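KLLA0E08119p (Kluyveromyces lactis, PDB 3VA7) probably carboxylates urea with bicarbonate and ATP through its biotin cofactor, this chain being the urea carboxylase part of a longer enzyme that would also hydrolyse the allophanate formed. Local coordinates at residues 675-685 with 706-714. Residues are numbered along the deposited sequence; the frame is centred on the assembly and turned at random.
Sequences IDLFKEEYIEQ and GPKPKWARS
Y682 lies along the backbone of K708, P709 and K710. Its CG is anti to the backbone N (chi1 -172°), which swings the ring off the helix 680-688 onto that chain. From CB outward, CB and CG of Y682 pass the backbone N of K710, each at 3.7 Å from that nitrogen; CD1 and CE1 come by the carbonyl O of K708; CE2 meets CB of P709; and OH donates to O of P707 at 2.8 Å, from above that carbonyl's plane. CA of P709 sits over the middle of one ring face, 3.4 Å from the centroid, a CH-pi contact. With an alanine here, P707 O would probably lose its donor and a gap would open above P709. Further along, the backbones of F678 and W711 form a single antiparallel, non-hydrogen-bonded bridge, which ties the loop after strand 701-705 to the lead-in of the helix in carboxyltransferase subdomain A and B. K679 N gives a nearly straight bond (170°) to K710 O, and A712 N one of 2.7 Å to L677 O. Next to the bridge the F678 ring lies obliquely beside the six-membered ring of W711, though their exact spacing is doubtful, while W711 NE1 bonds D741. A water donates to L677 O and accepts from R713 NE at 3.0 Å; CD2 of L677 rests over one face of that guanidinium, whose NH2 reaches the carbonyls of P723 and N725.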
ATOM      1  N   ILE A 675      20.300  36.811  -0.971  1.00 36.79           N
ATOM      2  CA  ILE A 675      20.107  37.704  -2.142  1.00 36.77           C
ATOM      3  C   ILE A 675      20.790  37.193  -3.431  1.00 35.92           C
ATOM      4  O   ILE A 675      20.742  37.863  -4.463  1.00 36.61           O
ATOM      5  CB  ILE A 675      20.484  39.204  -1.840  1.00 37.10           C
ATOM      6  CG1 ILE A 675      21.988  39.361  -1.512  1.00 39.03           C
ATOM      7  CG2 ILE A 675      19.691  39.741  -0.676  1.00 37.04           C
ATOM      8  CD1 ILE A 675      22.479  40.843  -1.501  1.00 40.06           C
ATOM      9  N   ASP A 676      21.441  36.036  -3.366  1.00 34.78           N
ATOM     10  CA  ASP A 676      21.933  35.328  -4.556  1.00 34.23           C
ATOM     11  C   ASP A 676      20.728  34.788  -5.353  1.00 35.10           C
ATOM     12  O   ASP A 676      20.851  34.538  -6.557  1.00 33.74           O
ATOM     13  CB  ASP A 676      22.882  34.156  -4.185  1.00 33.41           C
ATOM     14  CG  ASP A 676      22.371  33.335  -3.015  1.00 34.26           C
ATOM     15  OD1 ASP A 676      22.541  32.103  -2.940  1.00 37.99           O
ATOM     16  OD2 ASP A 676      21.746  33.924  -2.139  1.00 39.06           O
ATOM     17  N   LEU A 677      19.572  34.655  -4.675  1.00 36.08           N
ATOM     18  CA  LEU A 677      18.346  34.101  -5.264  1.00 37.84           C
ATOM     19  C   LEU A 677      17.099  35.028  -5.270  1.00 38.17           C
ATOM     20  O   LEU A 677      16.444  35.153  -6.305  1.00 38.30           O
ATOM     21  CB  LEU A 677      18.006  32.756  -4.586  1.00 38.16           C
ATOM     22  CG  LEU A 677      19.184  31.798  -4.647  1.00 39.28           C
ATOM     23  CD1 LEU A 677      19.155  30.711  -3.572  1.00 37.72           C
ATOM     24  CD2 LEU A 677      19.233  31.216  -6.049  1.00 38.65           C
ATOM     25  N   PHE A 678      16.742  35.600  -4.119  1.00 38.65           N
ATOM     26  CA  PHE A 678      15.632  36.579  -3.997  1.00 39.94           C
ATOM     27  C   PHE A 678      16.096  38.046  -3.794  1.00 40.93           C
ATOM     28  O   PHE A 678      17.072  38.310  -3.096  1.00 40.92           O
ATOM     29  CB  PHE A 678      14.778  36.260  -2.788  1.00 39.15           C
ATOM     30  CG  PHE A 678      14.109  34.926  -2.832  1.00 40.20           C
ATOM     31  CD1 PHE A 678      14.744  33.799  -2.303  1.00 38.81           C
ATOM     32  CD2 PHE A 678      12.814  34.793  -3.360  1.00 39.86           C
ATOM     33  CE1 PHE A 678      14.129  32.571  -2.303  1.00 37.11           C
ATOM     34  CE2 PHE A 678      12.179  33.558  -3.367  1.00 37.66           C
ATOM     35  CZ  PHE A 678      12.838  32.440  -2.835  1.00 38.84           C
ATOM     36  N   LYS A 679      15.374  39.013  -4.336  1.00 42.07           N
ATOM     37  CA  LYS A 679      15.676  40.387  -3.947  1.00 43.68           C
ATOM     38  C   LYS A 679      15.427  40.621  -2.459  1.00 44.42           C
ATOM     39  O   LYS A 679      14.446  40.093  -1.900  1.00 44.83           O
ATOM     40  CB  LYS A 679      14.905  41.406  -4.792  1.00 43.64           C
ATOM     41  CG  LYS A 679      15.607  41.676  -6.095  1.00 44.16           C
ATOM     42  CD  LYS A 679      14.749  42.478  -7.062  1.00 50.56           C
ATOM     43  CE  LYS A 679      15.352  42.404  -8.487  1.00 54.22           C
ATOM     44  NZ  LYS A 679      16.849  42.037  -8.421  1.00 54.75           N
ATOM     45  N   GLU A 680      16.339  41.386  -1.832  1.00 45.35           N
ATOM     46  CA  GLU A 680      16.181  41.960  -0.478  1.00 46.01           C
ATOM     47  C   GLU A 680      14.746  42.273  -0.104  1.00 45.32           C
ATOM     48  O   GLU A 680      14.247  41.726   0.867  1.00 45.10           O
ATOM     49  CB  GLU A 680      16.989  43.256  -0.332  1.00 47.28           C
ATOM     50  CG  GLU A 680      18.352  43.144   0.381  1.00 51.88           C
ATOM     51  CD  GLU A 680      18.177  42.844   1.849  1.00 58.84           C
ATOM     52  OE1 GLU A 680      18.822  41.881   2.382  1.00 56.55           O
ATOM     53  OE2 GLU A 680      17.344  43.577   2.447  1.00 63.39           O
ATOM     54  N   GLU A 681      14.078  43.154  -0.857  1.00 45.07           N
ATOM     55  CA  GLU A 681      12.720  43.573  -0.454  1.00 44.94           C
ATOM     56  C   GLU A 681      11.747  42.410  -0.427  1.00 43.91           C
ATOM     57  O   GLU A 681      10.883  42.325   0.472  1.00 43.85           O
ATOM     58  CB  GLU A 681      12.158  44.789  -1.217  1.00 45.13           C
ATOM     59  CG  GLU A 681      12.278  44.792  -2.725  1.00 49.66           C
ATOM     60  CD  GLU A 681      11.276  45.769  -3.387  1.00 57.14           C
ATOM     61  OE1 GLU A 681      11.564  46.216  -4.531  1.00 59.12           O
ATOM     62  OE2 GLU A 681      10.204  46.099  -2.773  1.00 57.64           O
ATOM     63  N   TYR A 682      11.903  41.484  -1.371  1.00 42.55           N
ATOM     64  CA  TYR A 682      11.020  40.330  -1.349  1.00 41.55           C
ATOM     65  C   TYR A 682      11.161  39.467  -0.073  1.00 41.06           C
ATOM     66  O   TYR A 682      10.139  39.027   0.500  1.00 40.30           O
ATOM     67  CB  TYR A 682      11.016  39.502  -2.644  1.00 40.95           C
ATOM     68  CG  TYR A 682       9.929  38.490  -2.526  1.00 40.83           C
ATOM     69  CD1 TYR A 682       8.588  38.874  -2.596  1.00 37.80           C
ATOM     70  CD2 TYR A 682      10.228  37.157  -2.230  1.00 42.69           C
ATOM     71  CE1 TYR A 682       7.569  37.958  -2.424  1.00 39.46           C
ATOM     72  CE2 TYR A 682       9.198  36.213  -2.046  1.00 44.55           C
ATOM     73  CZ  TYR A 682       7.870  36.625  -2.148  1.00 42.89           C
ATOM     74  OH  TYR A 682       6.874  35.691  -1.975  1.00 43.62           O
ATOM     75  N   ILE A 683      12.405  39.257   0.377  1.00 40.18           N
ATOM     76  CA  ILE A 683      12.656  38.662   1.705  1.00 39.45           C
ATOM     77  C   ILE A 683      11.955  39.412   2.862  1.00 39.96           C
ATOM     78  O   ILE A 683      11.326  38.792   3.749  1.00 39.68           O
ATOM     79  CB  ILE A 683      14.160  38.566   2.018  1.00 39.36           C
ATOM     80  CG1 ILE A 683      14.908  37.896   0.848  1.00 37.44           C
ATOM     81  CG2 ILE A 683      14.350  37.865   3.346  1.00 37.47           C
ATOM     82  CD1 ILE A 683      16.455  37.684   1.075  1.00 36.62           C
ATOM     83  N   GLU A 684      12.068  40.738   2.861  1.00 40.72           N
ATOM     84  CA  GLU A 684      11.288  41.557   3.787  1.00 42.42           C
ATOM     85  C   GLU A 684       9.808  41.281   3.618  1.00 42.09           C
ATOM     86  O   GLU A 684       9.153  40.901   4.600  1.00 43.00           O
ATOM     87  CB  GLU A 684      11.523  43.061   3.605  1.00 43.25           C
ATOM     88  CG  GLU A 684      12.929  43.454   3.196  1.00 48.57           C
ATOM     89  CD  GLU A 684      13.143  44.966   3.307  1.00 56.39           C
ATOM     90  OE1 GLU A 684      12.186  45.651   3.774  1.00 57.68           O
ATOM     91  OE2 GLU A 684      14.258  45.454   2.944  1.00 57.75           O
ATOM     92  N   GLN A 685       9.275  41.455   2.398  1.00 41.33           N
ATOM     93  CA  GLN A 685       7.833  41.266   2.213  1.00 41.25           C
ATOM     94  C   GLN A 685       7.430  39.885   2.660  1.00 40.44           C
ATOM     95  O   GLN A 685       6.332  39.736   3.192  1.00 41.02           O
ATOM     96  CB  GLN A 685       7.375  41.347   0.771  1.00 41.94           C
ATOM     97  CG  GLN A 685       7.875  42.472  -0.076  1.00 43.38           C
ATOM     98  CD  GLN A 685       7.199  42.423  -1.425  1.00 44.87           C
ATOM     99  OE1 GLN A 685       5.994  42.104  -1.509  1.00 47.73           O
ATOM    100  NE2 GLN A 685       7.947  42.731  -2.486  1.00 43.47           N
ATOM    101  N   GLY A 706      -0.079  34.687  -1.502  1.00 34.68           N
ATOM    102  CA  GLY A 706       0.405  35.978  -1.065  1.00 35.75           C
ATOM    103  C   GLY A 706       1.299  36.646  -2.084  1.00 36.80           C
ATOM    104  O   GLY A 706       1.187  36.411  -3.296  1.00 38.25           O
ATOM    105  N   PRO A 707       2.217  37.475  -1.615  1.00 37.24           N
ATOM    106  CA  PRO A 707       2.951  38.343  -2.556  1.00 37.33           C
ATOM    107  C   PRO A 707       3.836  37.546  -3.480  1.00 37.68           C
ATOM    108  O   PRO A 707       4.391  36.548  -3.073  1.00 37.76           O
ATOM    109  CB  PRO A 707       3.810  39.215  -1.643  1.00 37.20           C
ATOM    110  CG  PRO A 707       3.961  38.385  -0.311  1.00 37.19           C
ATOM    111  CD  PRO A 707       2.793  37.426  -0.253  1.00 37.41           C
ATOM    112  N   LYS A 708       3.998  38.020  -4.701  1.00 38.92           N
ATOM    113  CA  LYS A 708       4.728  37.311  -5.732  1.00 40.05           C
ATOM    114  C   LYS A 708       6.190  37.615  -5.613  1.00 40.18           C
ATOM    115  O   LYS A 708       6.527  38.692  -5.264  1.00 41.68           O
ATOM    116  CB  LYS A 708       4.181  37.695  -7.117  1.00 39.71           C
ATOM    117  CG  LYS A 708       2.684  37.368  -7.293  1.00 43.08           C
ATOM    118  CD  LYS A 708       2.300  35.889  -6.915  1.00 48.61           C
ATOM    119  CE  LYS A 708       0.782  35.692  -6.760  1.00 50.87           C
ATOM    120  NZ  LYS A 708      -0.025  36.275  -7.918  1.00 52.74           N
ATOM    121  N   PRO A 709       7.078  36.659  -5.901  1.00 41.00           N
ATOM    122  CA  PRO A 709       8.539  36.900  -5.682  1.00 41.07           C
ATOM    123  C   PRO A 709       9.239  37.822  -6.655  1.00 40.48           C
ATOM    124  O   PRO A 709       8.842  37.935  -7.821  1.00 41.06           O
ATOM    125  CB  PRO A 709       9.175  35.497  -5.794  1.00 40.86           C
ATOM    126  CG  PRO A 709       8.032  34.538  -5.654  1.00 42.00           C
ATOM    127  CD  PRO A 709       6.793  35.244  -6.189  1.00 41.37           C
ATOM    128  N   LYS A 710      10.294  38.463  -6.173  1.00 39.43           N
ATOM    129  CA  LYS A 710      11.146  39.199  -7.058  1.00 39.06           C
ATOM    130  C   LYS A 710      12.459  38.471  -7.027  1.00 38.77           C
ATOM    131  O   LYS A 710      13.080  38.306  -5.974  1.00 39.29           O
ATOM    132  CB  LYS A 710      11.286  40.673  -6.631  1.00 39.79           C
ATOM    133  CG  LYS A 710      10.005  41.347  -6.155  1.00 38.52           C
ATOM    134  CD  LYS A 710      10.305  42.716  -5.614  1.00 40.35           C
ATOM    135  CE  LYS A 710       9.258  43.720  -6.066  1.00 42.06           C
ATOM    136  NZ  LYS A 710       8.093  43.711  -5.196  1.00 40.32           N
ATOM    137  N   TRP A 711      12.848  37.990  -8.188  1.00 38.29           N
ATOM    138  CA  TRP A 711      13.975  37.110  -8.315  1.00 38.53           C
ATOM    139  C   TRP A 711      15.305  37.838  -8.568  1.00 38.36           C
ATOM    140  O   TRP A 711      15.362  38.856  -9.233  1.00 38.41           O
ATOM    141  CB  TRP A 711      13.689  36.093  -9.415  1.00 38.34           C
ATOM    142  CG  TRP A 711      12.472  35.279  -9.146  1.00 39.46           C
ATOM    143  CD1 TRP A 711      11.263  35.360  -9.794  1.00 40.32           C
ATOM    144  CD2 TRP A 711      12.312  34.267  -8.145  1.00 40.08           C
ATOM    145  NE1 TRP A 711      10.376  34.445  -9.280  1.00 38.25           N
ATOM    146  CE2 TRP A 711      10.992  33.753  -8.272  1.00 39.05           C
ATOM    147  CE3 TRP A 711      13.166  33.705  -7.180  1.00 39.88           C
ATOM    148  CZ2 TRP A 711      10.506  32.717  -7.464  1.00 38.52           C
ATOM    149  CZ3 TRP A 711      12.668  32.663  -6.363  1.00 38.37           C
ATOM    150  CH2 TRP A 711      11.348  32.198  -6.505  1.00 38.24           C
ATOM    151  N   ALA A 712      16.380  37.293  -8.026  1.00 38.75           N
ATOM    152  CA  ALA A 712      17.685  37.897  -8.147  1.00 38.92           C
ATOM    153  C   ALA A 712      18.298  37.448  -9.420  1.00 39.20           C
ATOM    154  O   ALA A 712      19.236  38.045  -9.866  1.00 40.78           O
ATOM    155  CB  ALA A 712      18.593  37.520  -6.944  1.00 38.40           C
ATOM    156  N   ARG A 713      17.816  36.357  -9.984  1.00 39.69           N
ATOM    157  CA  ARG A 713      18.373  35.834 -11.225  1.00 39.71           C
ATOM    158  C   ARG A 713      17.286  35.996 -12.273  1.00 40.50           C
ATOM    159  O   ARG A 713      16.099  36.157 -11.930  1.00 40.50           O
ATOM    160  CB  ARG A 713      18.792  34.355 -11.096  1.00 39.74           C
ATOM    161  CG  ARG A 713      19.767  34.014  -9.989  1.00 37.34           C
ATOM    162  CD  ARG A 713      20.058  32.522  -9.997  1.00 37.22           C
ATOM    163  NE  ARG A 713      18.855  31.746  -9.710  1.00 39.79           N
ATOM    164  CZ  ARG A 713      18.744  30.412  -9.743  1.00 40.26           C
ATOM    165  NH1 ARG A 713      19.769  29.649 -10.043  1.00 41.22           N
ATOM    166  NH2 ARG A 713      17.577  29.826  -9.482  1.00 39.71           N
ATOM    167  N   SER A 714      17.696  35.969 -13.541  1.00 41.40           N
ATOM    168  CA  SER A 714      16.790  36.184 -14.662  1.00 42.60           C
ATOM    169  C   SER A 714      16.139  34.855 -15.051  1.00 43.92           C
ATOM    170  O   SER A 714      15.006  34.844 -15.578  1.00 45.70           O
ATOM    171  CB  SER A 714      17.548  36.784 -15.858  1.00 43.19           C
ATOM    172  OG  SER A 714      18.525  35.887 -16.401  1.00 42.76           O
TER
HETATM  173  O   HOH W   1      16.676  33.571  -8.618  1.00 45.70           O